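Long-range contacts in lantibiotic dehydratase (Microbispora corallina, PDB 5EHK), which probably dehydrates serine and threonine residues of the precursor peptide of the lantibiotic NAI-107, drawing on glutamyl-tRNA as the source of activating glutamate: residues E474-I479 against G679-R684; T519-L524 against D767-L772. One frame throughout, in Å; residues are numbered along the deposited sequence.

Interaction 1: E474-I479 against G679-R684; sequences EREIVI and GVRYGR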
ATOM      1  N   GLU A 474     -14.094  35.658  -8.062  1.00 37.13           N
ATOM      2  CA  GLU A 474     -13.654  36.080  -6.730  1.00 33.10           C
ATOM      3  C   GLU A 474     -12.363  35.386  -6.246  1.00 32.16           C
ATOM      4  O   GLU A 474     -12.188  34.186  -6.429  1.00 30.99           O
ATOM      5  CB  GLU A 474     -14.753  35.775  -5.724  1.00 35.94           C
ATOM      6  CG  GLU A 474     -16.058  36.522  -5.946  1.00 42.17           C
ATOM      7  CD  GLU A 474     -17.214  35.903  -5.157  1.00 53.92           C
ATOM      8  OE1 GLU A 474     -17.133  34.694  -4.835  1.00 60.52           O
ATOM      9  OE2 GLU A 474     -18.187  36.623  -4.836  1.00 48.10           O
ATOM     10  N   ARG A 475     -11.479  36.138  -5.600  1.00 32.18           N
ATOM     11  CA  ARG A 475     -10.217  35.592  -5.116  1.00 24.84           C
ATOM     12  C   ARG A 475     -10.342  35.032  -3.710  1.00 32.55           C
ATOM     13  O   ARG A 475      -9.388  34.451  -3.194  1.00 34.64           O
ATOM     14  CB  ARG A 475      -9.171  36.689  -5.051  1.00 23.49           C
ATOM     15  CG  ARG A 475      -8.807  37.255  -6.365  1.00 27.70           C
ATOM     16  CD  ARG A 475      -8.151  38.595  -6.165  1.00 33.38           C
ATOM     17  NE  ARG A 475      -7.397  39.004  -7.344  1.00 31.57           N
ATOM     18  CZ  ARG A 475      -6.719  40.139  -7.431  1.00 25.28           C
ATOM     19  NH1 ARG A 475      -6.696  40.982  -6.414  1.00 24.26           N
ATOM     20  NH2 ARG A 475      -6.059  40.421  -8.537  1.00 32.00           N
ATOM     21  N   GLU A 476     -11.499  35.216  -3.080  1.00 26.41           N
ATOM     22  CA  GLU A 476     -11.701  34.708  -1.737  1.00 23.88           C
ATOM     23  C   GLU A 476     -13.113  34.180  -1.692  1.00 31.27           C
ATOM     24  O   GLU A 476     -14.002  34.720  -2.335  1.00 40.88           O
ATOM     25  CB  GLU A 476     -11.492  35.808  -0.693  1.00 26.54           C
ATOM     26  CG  GLU A 476     -10.041  36.339  -0.616  1.00 29.39           C
ATOM     27  CD  GLU A 476      -9.761  37.248   0.599  1.00 39.37           C
ATOM     28  OE1 GLU A 476     -10.667  37.419   1.462  1.00 39.83           O
ATOM     29  OE2 GLU A 476      -8.630  37.806   0.673  1.00 31.18           O
ATOM     30  N   ILE A 477     -13.314  33.105  -0.950  1.00 28.66           N
ATOM     31  CA  ILE A 477     -14.624  32.531  -0.767  1.00 24.76           C
ATOM     32  C   ILE A 477     -14.859  32.612   0.736  1.00 31.64           C
ATOM     33  O   ILE A 477     -13.893  32.625   1.495  1.00 34.94           O
ATOM     34  CB  ILE A 477     -14.681  31.075  -1.342  1.00 29.70           C
ATOM     35  CG1 ILE A 477     -16.124  30.588  -1.487  1.00 38.17           C
ATOM     36  CG2 ILE A 477     -13.876  30.076  -0.497  1.00 27.76           C
ATOM     37  CD1 ILE A 477     -16.819  31.019  -2.785  1.00 42.49           C
ATOM     38  N   VAL A 478     -16.112  32.742   1.172  1.00 30.33           N
ATOM     39  CA  VAL A 478     -16.403  32.928   2.592  1.00 26.53           C
ATOM     40  C   VAL A 478     -17.170  31.750   3.155  1.00 28.91           C
ATOM     41  O   VAL A 478     -18.233  31.405   2.653  1.00 37.89           O
ATOM     42  CB  VAL A 478     -17.235  34.202   2.855  1.00 33.95           C
ATOM     43  CG1 VAL A 478     -17.721  34.235   4.317  1.00 21.56           C
ATOM     44  CG2 VAL A 478     -16.431  35.462   2.508  1.00 31.63           C
ATOM     45  N   ILE A 479     -16.643  31.142   4.210  1.00 30.96           N
ATOM     46  CA  ILE A 479     -17.274  29.969   4.803  1.00 33.62           C
ATOM     47  C   ILE A 479     -17.899  30.299   6.147  1.00 31.47           C
ATOM     48  O   ILE A 479     -17.379  31.101   6.926  1.00 27.44           O
ATOM     49  CB  ILE A 479     -16.277  28.781   4.933  1.00 38.06           C
ATOM     50  CG1 ILE A 479     -15.174  29.083   5.951  1.00 33.82           C
ATOM     51  CG2 ILE A 479     -15.647  28.465   3.582  1.00 33.91           C
ATOM     52  CD1 ILE A 479     -14.218  27.910   6.204  1.00 30.42           C
ATOM     53  N   GLY A 679      -8.498  32.344  -1.518  1.00 29.27           N
ATOM     54  CA  GLY A 679      -8.309  32.442  -0.079  1.00 26.46           C
ATOM     55  C   GLY A 679      -9.596  32.020   0.620  1.00 23.35           C
ATOM     56  O   GLY A 679     -10.680  32.204   0.078  1.00 26.86           O
ATOM     57  N   VAL A 680      -9.495  31.432   1.804  1.00 18.92           N
ATOM     58  CA  VAL A 680     -10.707  31.006   2.498  1.00 25.09           C
ATOM     59  C   VAL A 680     -10.902  31.782   3.803  1.00 29.85           C
ATOM     60  O   VAL A 680     -10.014  31.830   4.660  1.00 29.34           O
ATOM     61  CB  VAL A 680     -10.789  29.457   2.651  1.00 24.79           C
ATOM     62  CG1 VAL A 680      -9.442  28.828   2.383  1.00 21.81           C
ATOM     63  CG2 VAL A 680     -11.343  29.044   4.003  1.00 21.87           C
ATOM     64  N   ARG A 681     -12.053  32.433   3.918  1.00 28.58           N
ATOM     65  CA  ARG A 681     -12.319  33.289   5.062  1.00 29.72           C
ATOM     66  C   ARG A 681     -13.419  32.800   6.004  1.00 28.45           C
ATOM     67  O   ARG A 681     -14.504  32.412   5.581  1.00 27.49           O
ATOM     68  CB  ARG A 681     -12.564  34.726   4.613  1.00 34.70           C
ATOM     69  CG  ARG A 681     -12.574  35.742   5.748  1.00 32.13           C
ATOM     70  CD  ARG A 681     -12.220  37.117   5.225  1.00 38.68           C
ATOM     71  NE  ARG A 681     -13.229  37.626   4.303  1.00 46.89           N
ATOM     72  CZ  ARG A 681     -14.351  38.228   4.675  1.00 42.13           C
ATOM     73  NH1 ARG A 681     -14.624  38.390   5.960  1.00 43.40           N
ATOM     74  NH2 ARG A 681     -15.202  38.663   3.759  1.00 44.78           N
ATOM     75  N   TYR A 682     -13.088  32.801   7.289  1.00 25.23           N
ATOM     76  CA  TYR A 682     -14.013  32.467   8.356  1.00 25.79           C
ATOM     77  C   TYR A 682     -14.070  33.643   9.321  1.00 26.69           C
ATOM     78  O   TYR A 682     -13.081  33.944   9.990  1.00 29.60           O
ATOM     79  CB  TYR A 682     -13.511  31.212   9.062  1.00 25.06           C
ATOM     80  CG  TYR A 682     -14.364  30.710  10.191  1.00 19.47           C
ATOM     81  CD1 TYR A 682     -15.631  30.201   9.956  1.00 20.60           C
ATOM     82  CD2 TYR A 682     -13.878  30.687  11.484  1.00 17.35           C
ATOM     83  CE1 TYR A 682     -16.402  29.716  10.989  1.00 17.72           C
ATOM     84  CE2 TYR A 682     -14.643  30.206  12.526  1.00 16.52           C
ATOM     85  CZ  TYR A 682     -15.895  29.721  12.272  1.00 15.64           C
ATOM     86  OH  TYR A 682     -16.638  29.236  13.313  1.00 26.81           O
ATOM     87  N   GLY A 683     -15.215  34.323   9.376  1.00 29.25           N
ATOM     88  CA  GLY A 683     -15.292  35.624  10.016  1.00 25.79           C
ATOM     89  C   GLY A 683     -14.263  36.587   9.454  1.00 29.24           C
ATOM     90  O   GLY A 683     -14.319  36.952   8.278  1.00 30.17           O
ATOM     91  N   ARG A 684     -13.307  36.971  10.297  1.00 27.47           N
ATOM     92  CA  ARG A 684     -12.261  37.938   9.957  1.00 27.76           C
ATOM     93  C   ARG A 684     -10.949  37.223   9.630  1.00 32.99           C
ATOM     94  O   ARG A 684      -9.927  37.874   9.347  1.00 28.35           O
ATOM     95  CB  ARG A 684     -12.072  38.931  11.105  1.00 32.14           C
ATOM     96  CG  ARG A 684     -13.356  39.723  11.349  1.00 48.51           C
ATOM     97  CD  ARG A 684     -13.278  40.862  12.356  1.00 46.66           C
ATOM     98  NE  ARG A 684     -14.645  41.242  12.700  1.00 53.71           N
ATOM     99  CZ  ARG A 684     -15.144  41.234  13.931  1.00 56.68           C
ATOM    100  NH1 ARG A 684     -14.373  40.876  14.948  1.00 54.73           N
ATOM    101  NH2 ARG A 684     -16.410  41.584  14.143  1.00 51.94           N
TER
HETATM  102  O   HOH W   1     -13.366  38.355   1.006  1.00 30.32           O
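Gly-679 bonds through both N and O to Arg-475 and Ile-477 where parallel strands 476-479 and 676-682 begin to pair; four backbone hydrogen bonds join the segments. Gly-679 N gives its hydrogen to Arg-475 O over 2.8 Å, the most bent of the four at 144°, and Gly-679 O takes that of Ile-477 N. Arg-681 repeats the pattern two residues on: its N bonds to Ile-477 O at 3.0 Å, and its O receives Ile-479 N at 2.8 Å. The offset, in which one residue offers both N and O to two residues of its neighbour two places apart, is the signature of parallel beta pairing. Strand 676-682 has an antiparallel neighbour, 685-693, with backbone bonding between Val-680 and Ala-688, so 476-479 is added along its other edge.

On the face carrying Glu-476, Val-478 and Arg-681, the arginine does most of the touching. Its CG stands anti to the backbone N (chi1 -168°), and a bend at chi3 (65°) turns the guanidinium so that Val-478 CG2 lies over one of its faces, 3.6 Å from Arg-681 NH2. Glu-476 OE1 sits near the guanidinium plane in a long salt bridge, 3.8 Å from Arg-681 NE. A water that donates to Glu-476 OE1 links weakly to Arg-681 NH2. On the reverse face, Ile-479 CD1 meets Val-680 CG2 at 3.8 Å, while the edge of the Tyr-682 ring faces Ile-479 O. Farther out, Ala-392 of helix 380-395 touches Tyr-682, and Arg-475 reaches Asn-722 O and Glu-768.

Interaction 2: T519-L524 against D767-L772; sequences TFRVVL and DEEGWL
Phe-520 and Arg-521 present their backbone to the indole of Trp-771 where strand 521-524 meets a loop, the two segments staying more than 9 Å apart at their nearest CA atoms. The loop, between strands 760-763 and 785-792, makes a type I beta turn from Asp-767 to Gly-770, closed by Gly-770 N bonding to Asp-767 O at 2.9 Å. Sheet pairing holds the strand side: 521-524 lies between 500-508, antiparallel to it, and 685-693, parallel to it, so Glu-769 of the turn and Trp-771 just after it pack against the start of an already paired strand and the residues leading into it.

Side chains bridge the gap. The six-membered end of the indole points at the backbone where the chain enters strand 521-524, with Trp-771 CH2 3.6 Å from Phe-520 CA and Trp-771 CZ3 3.5 Å from Arg-521 N, which lies in the ring plane at its edge. Thr-519 CG2 comes obliquely to Trp-771 CZ2, and Pro-510 touches both residues. Arg-521 crosses the indole at about a right angle, its CD 3.9 Å from Trp-771 CH2; the bend at chi2 (56°) carries the guanidinium past the ring toward Glu-769, its plane 81° from that of the indole. Glu-769 CB rests over one face of the indole, toward the rim, and the bend at chi2 turns the carboxylate over a face of the Arg-521 guanidinium. Glu-769 OE2, 3.5 Å from Arg-521 NH2, lies well out of that plane, a pairing of charges with no N-H pointing at the oxygen.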
ATOM      1  N   THR A 519     -12.426  46.436  12.092  1.00 48.59           N
ATOM      2  CA  THR A 519     -12.136  46.356  10.667  1.00 50.40           C
ATOM      3  C   THR A 519     -10.684  45.918  10.501  1.00 46.05           C
ATOM      4  O   THR A 519      -9.746  46.727  10.477  1.00 38.20           O
ATOM      5  CB  THR A 519     -12.484  47.672   9.922  1.00 50.94           C
ATOM      6  OG1 THR A 519     -13.908  47.726   9.734  1.00 55.12           O
ATOM      7  CG2 THR A 519     -11.811  47.734   8.541  1.00 38.75           C
ATOM      8  N   PHE A 520     -10.525  44.597  10.452  1.00 49.59           N
ATOM      9  CA  PHE A 520      -9.219  43.965  10.327  1.00 40.10           C
ATOM     10  C   PHE A 520      -9.380  42.561   9.770  1.00 38.01           C
ATOM     11  O   PHE A 520     -10.488  42.010   9.706  1.00 35.76           O
ATOM     12  CB  PHE A 520      -8.496  43.893  11.674  1.00 30.30           C
ATOM     13  CG  PHE A 520      -9.122  42.938  12.639  1.00 36.12           C
ATOM     14  CD1 PHE A 520      -8.668  41.635  12.737  1.00 33.74           C
ATOM     15  CD2 PHE A 520     -10.174  43.332  13.439  1.00 37.83           C
ATOM     16  CE1 PHE A 520      -9.255  40.757  13.605  1.00 31.80           C
ATOM     17  CE2 PHE A 520     -10.757  42.453  14.320  1.00 34.97           C
ATOM     18  CZ  PHE A 520     -10.299  41.164  14.401  1.00 37.04           C
ATOM     19  N   ARG A 521      -8.258  41.989   9.364  1.00 35.11           N
ATOM     20  CA  ARG A 521      -8.222  40.610   8.938  1.00 32.69           C
ATOM     21  C   ARG A 521      -7.142  39.893   9.734  1.00 28.78           C
ATOM     22  O   ARG A 521      -6.082  40.463   9.981  1.00 30.71           O
ATOM     23  CB  ARG A 521      -7.932  40.532   7.435  1.00 32.02           C
ATOM     24  CG  ARG A 521      -9.102  40.023   6.594  1.00 28.10           C
ATOM     25  CD  ARG A 521     -10.325  40.862   6.816  1.00 37.71           C
ATOM     26  NE  ARG A 521     -11.330  40.695   5.772  1.00 46.88           N
ATOM     27  CZ  ARG A 521     -12.520  41.290   5.791  1.00 44.79           C
ATOM     28  NH1 ARG A 521     -12.834  42.091   6.794  1.00 42.49           N
ATOM     29  NH2 ARG A 521     -13.386  41.103   4.806  1.00 47.63           N
ATOM     30  N   VAL A 522      -7.413  38.666  10.170  1.00 30.43           N
ATOM     31  CA  VAL A 522      -6.330  37.796  10.662  1.00 32.30           C
ATOM     32  C   VAL A 522      -5.955  36.762   9.592  1.00 27.18           C
ATOM     33  O   VAL A 522      -6.808  35.990   9.133  1.00 23.95           O
ATOM     34  CB  VAL A 522      -6.719  37.024  11.921  1.00 30.51           C
ATOM     35  CG1 VAL A 522      -5.536  36.158  12.384  1.00 25.40           C
ATOM     36  CG2 VAL A 522      -7.142  37.972  13.003  1.00 20.98           C
ATOM     37  N   VAL A 523      -4.696  36.752   9.181  1.00 22.69           N
ATOM     38  CA  VAL A 523      -4.278  35.832   8.131  1.00 24.04           C
ATOM     39  C   VAL A 523      -3.321  34.769   8.708  1.00 30.69           C
ATOM     40  O   VAL A 523      -2.242  35.109   9.211  1.00 29.74           O
ATOM     41  CB  VAL A 523      -3.623  36.598   6.972  1.00 23.77           C
ATOM     42  CG1 VAL A 523      -3.107  35.641   5.889  1.00 29.81           C
ATOM     43  CG2 VAL A 523      -4.616  37.568   6.387  1.00 23.26           C
ATOM     44  N   LEU A 524      -3.734  33.498   8.690  1.00 24.48           N
ATOM     45  CA  LEU A 524      -2.869  32.428   9.202  1.00 29.75           C
ATOM     46  C   LEU A 524      -1.616  32.365   8.355  1.00 26.03           C
ATOM     47  O   LEU A 524      -1.695  32.226   7.144  1.00 36.13           O
ATOM     48  CB  LEU A 524      -3.578  31.080   9.174  1.00 26.79           C
ATOM     49  CG  LEU A 524      -4.398  30.694  10.405  1.00 24.46           C
ATOM     50  CD1 LEU A 524      -5.097  31.899  11.028  1.00 21.25           C
ATOM     51  CD2 LEU A 524      -5.439  29.659  10.010  1.00 22.71           C
ATOM     52  N   ASP A 767      -3.896  43.149   0.844  1.00 38.94           N
ATOM     53  CA  ASP A 767      -3.952  43.688  -0.508  1.00 41.94           C
ATOM     54  C   ASP A 767      -5.359  43.606  -1.097  1.00 39.51           C
ATOM     55  O   ASP A 767      -5.814  44.541  -1.749  1.00 41.51           O
ATOM     56  CB  ASP A 767      -2.959  42.950  -1.412  1.00 39.78           C
ATOM     57  CG  ASP A 767      -2.667  43.696  -2.699  1.00 40.88           C
ATOM     58  OD1 ASP A 767      -2.737  44.941  -2.704  1.00 47.05           O
ATOM     59  OD2 ASP A 767      -2.367  43.031  -3.712  1.00 44.60           O
ATOM     60  N   GLU A 768      -6.049  42.493  -0.848  1.00 45.34           N
ATOM     61  CA  GLU A 768      -7.374  42.254  -1.426  1.00 41.45           C
ATOM     62  C   GLU A 768      -8.420  43.252  -0.953  1.00 46.52           C
ATOM     63  O   GLU A 768      -9.398  43.518  -1.654  1.00 42.28           O
ATOM     64  CB  GLU A 768      -7.831  40.818  -1.147  1.00 38.29           C
ATOM     65  CG  GLU A 768      -9.220  40.468  -1.654  1.00 35.23           C
ATOM     66  CD  GLU A 768      -9.312  40.440  -3.174  1.00 40.87           C
ATOM     67  OE1 GLU A 768      -8.280  40.646  -3.844  1.00 43.53           O
ATOM     68  OE2 GLU A 768     -10.420  40.199  -3.708  1.00 41.87           O
ATOM     69  N   GLU A 769      -8.196  43.811   0.233  1.00 47.25           N
ATOM     70  CA  GLU A 769      -9.101  44.801   0.801  1.00 46.55           C
ATOM     71  C   GLU A 769      -8.595  46.224   0.568  1.00 43.60           C
ATOM     72  O   GLU A 769      -9.166  47.187   1.080  1.00 48.10           O
ATOM     73  CB  GLU A 769      -9.298  44.566   2.303  1.00 43.60           C
ATOM     74  CG  GLU A 769      -9.857  43.204   2.684  1.00 45.23           C
ATOM     75  CD  GLU A 769     -11.245  42.933   2.101  1.00 58.79           C
ATOM     76  OE1 GLU A 769     -12.033  43.892   1.918  1.00 62.77           O
ATOM     77  OE2 GLU A 769     -11.563  41.745   1.864  1.00 60.15           O
ATOM     78  N   GLY A 770      -7.515  46.358  -0.187  1.00 35.05           N
ATOM     79  CA  GLY A 770      -6.971  47.668  -0.460  1.00 38.37           C
ATOM     80  C   GLY A 770      -6.006  48.193   0.589  1.00 40.74           C
ATOM     81  O   GLY A 770      -5.304  49.174   0.360  1.00 54.07           O
ATOM     82  N   TRP A 771      -5.973  47.554   1.750  1.00 43.16           N
ATOM     83  CA  TRP A 771      -5.289  48.107   2.921  1.00 41.03           C
ATOM     84  C   TRP A 771      -3.782  48.381   2.772  1.00 42.86           C
ATOM     85  O   TRP A 771      -3.151  48.894   3.692  1.00 42.69           O
ATOM     86  CB  TRP A 771      -5.558  47.227   4.142  1.00 34.05           C
ATOM     87  CG  TRP A 771      -7.020  47.105   4.453  1.00 40.20           C
ATOM     88  CD1 TRP A 771      -8.033  47.869   3.944  1.00 42.90           C
ATOM     89  CD2 TRP A 771      -7.640  46.147   5.316  1.00 38.55           C
ATOM     90  NE1 TRP A 771      -9.240  47.453   4.448  1.00 40.65           N
ATOM     91  CE2 TRP A 771      -9.023  46.399   5.296  1.00 37.77           C
ATOM     92  CE3 TRP A 771      -7.160  45.100   6.102  1.00 34.09           C
ATOM     93  CZ2 TRP A 771      -9.923  45.650   6.032  1.00 38.70           C
ATOM     94  CZ3 TRP A 771      -8.055  44.367   6.839  1.00 37.07           C
ATOM     95  CH2 TRP A 771      -9.420  44.641   6.801  1.00 35.84           C
ATOM     96  N   LEU A 772      -3.201  48.047   1.629  1.00 44.64           N
ATOM     97  CA  LEU A 772      -1.777  48.273   1.437  1.00 47.90           C
ATOM     98  C   LEU A 772      -1.462  49.744   1.128  1.00 62.22           C
ATOM     99  O   LEU A 772      -1.038  50.091   0.018  1.00 63.80           O
ATOM    100  CB  LEU A 772      -1.202  47.337   0.374  1.00 51.87           C
ATOM    101  CG  LEU A 772      -0.955  45.878   0.791  1.00 50.36           C
ATOM    102  CD1 LEU A 772      -0.236  45.120  -0.325  1.00 46.04           C
ATOM    103  CD2 LEU A 772      -0.192  45.761   2.110  1.00 38.61           C
TER

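How the interactions relate
Both contacts reach the same sheet region, with centres about 11 Å apart. Interaction 1 lies within it, partly buried, and is carried by backbone bonds between strands with side chains on two faces; interaction 2 is a surface contact, where an indole and opposite charges join a loop to a strand. Strand 685-693 neighbours both 676-682 and 521-524. The two interactions also touch directly: Arg-684 O and Val-522 N, 2.8 Å apart, probably share a hydrogen bond, and Arg-475 NH1 forms a salt bridge with Glu-768 OE1 at 3.0 Å. Arg-681 and Arg-521 bring like charges close together, which Glu-476 and Glu-769 may help to offset.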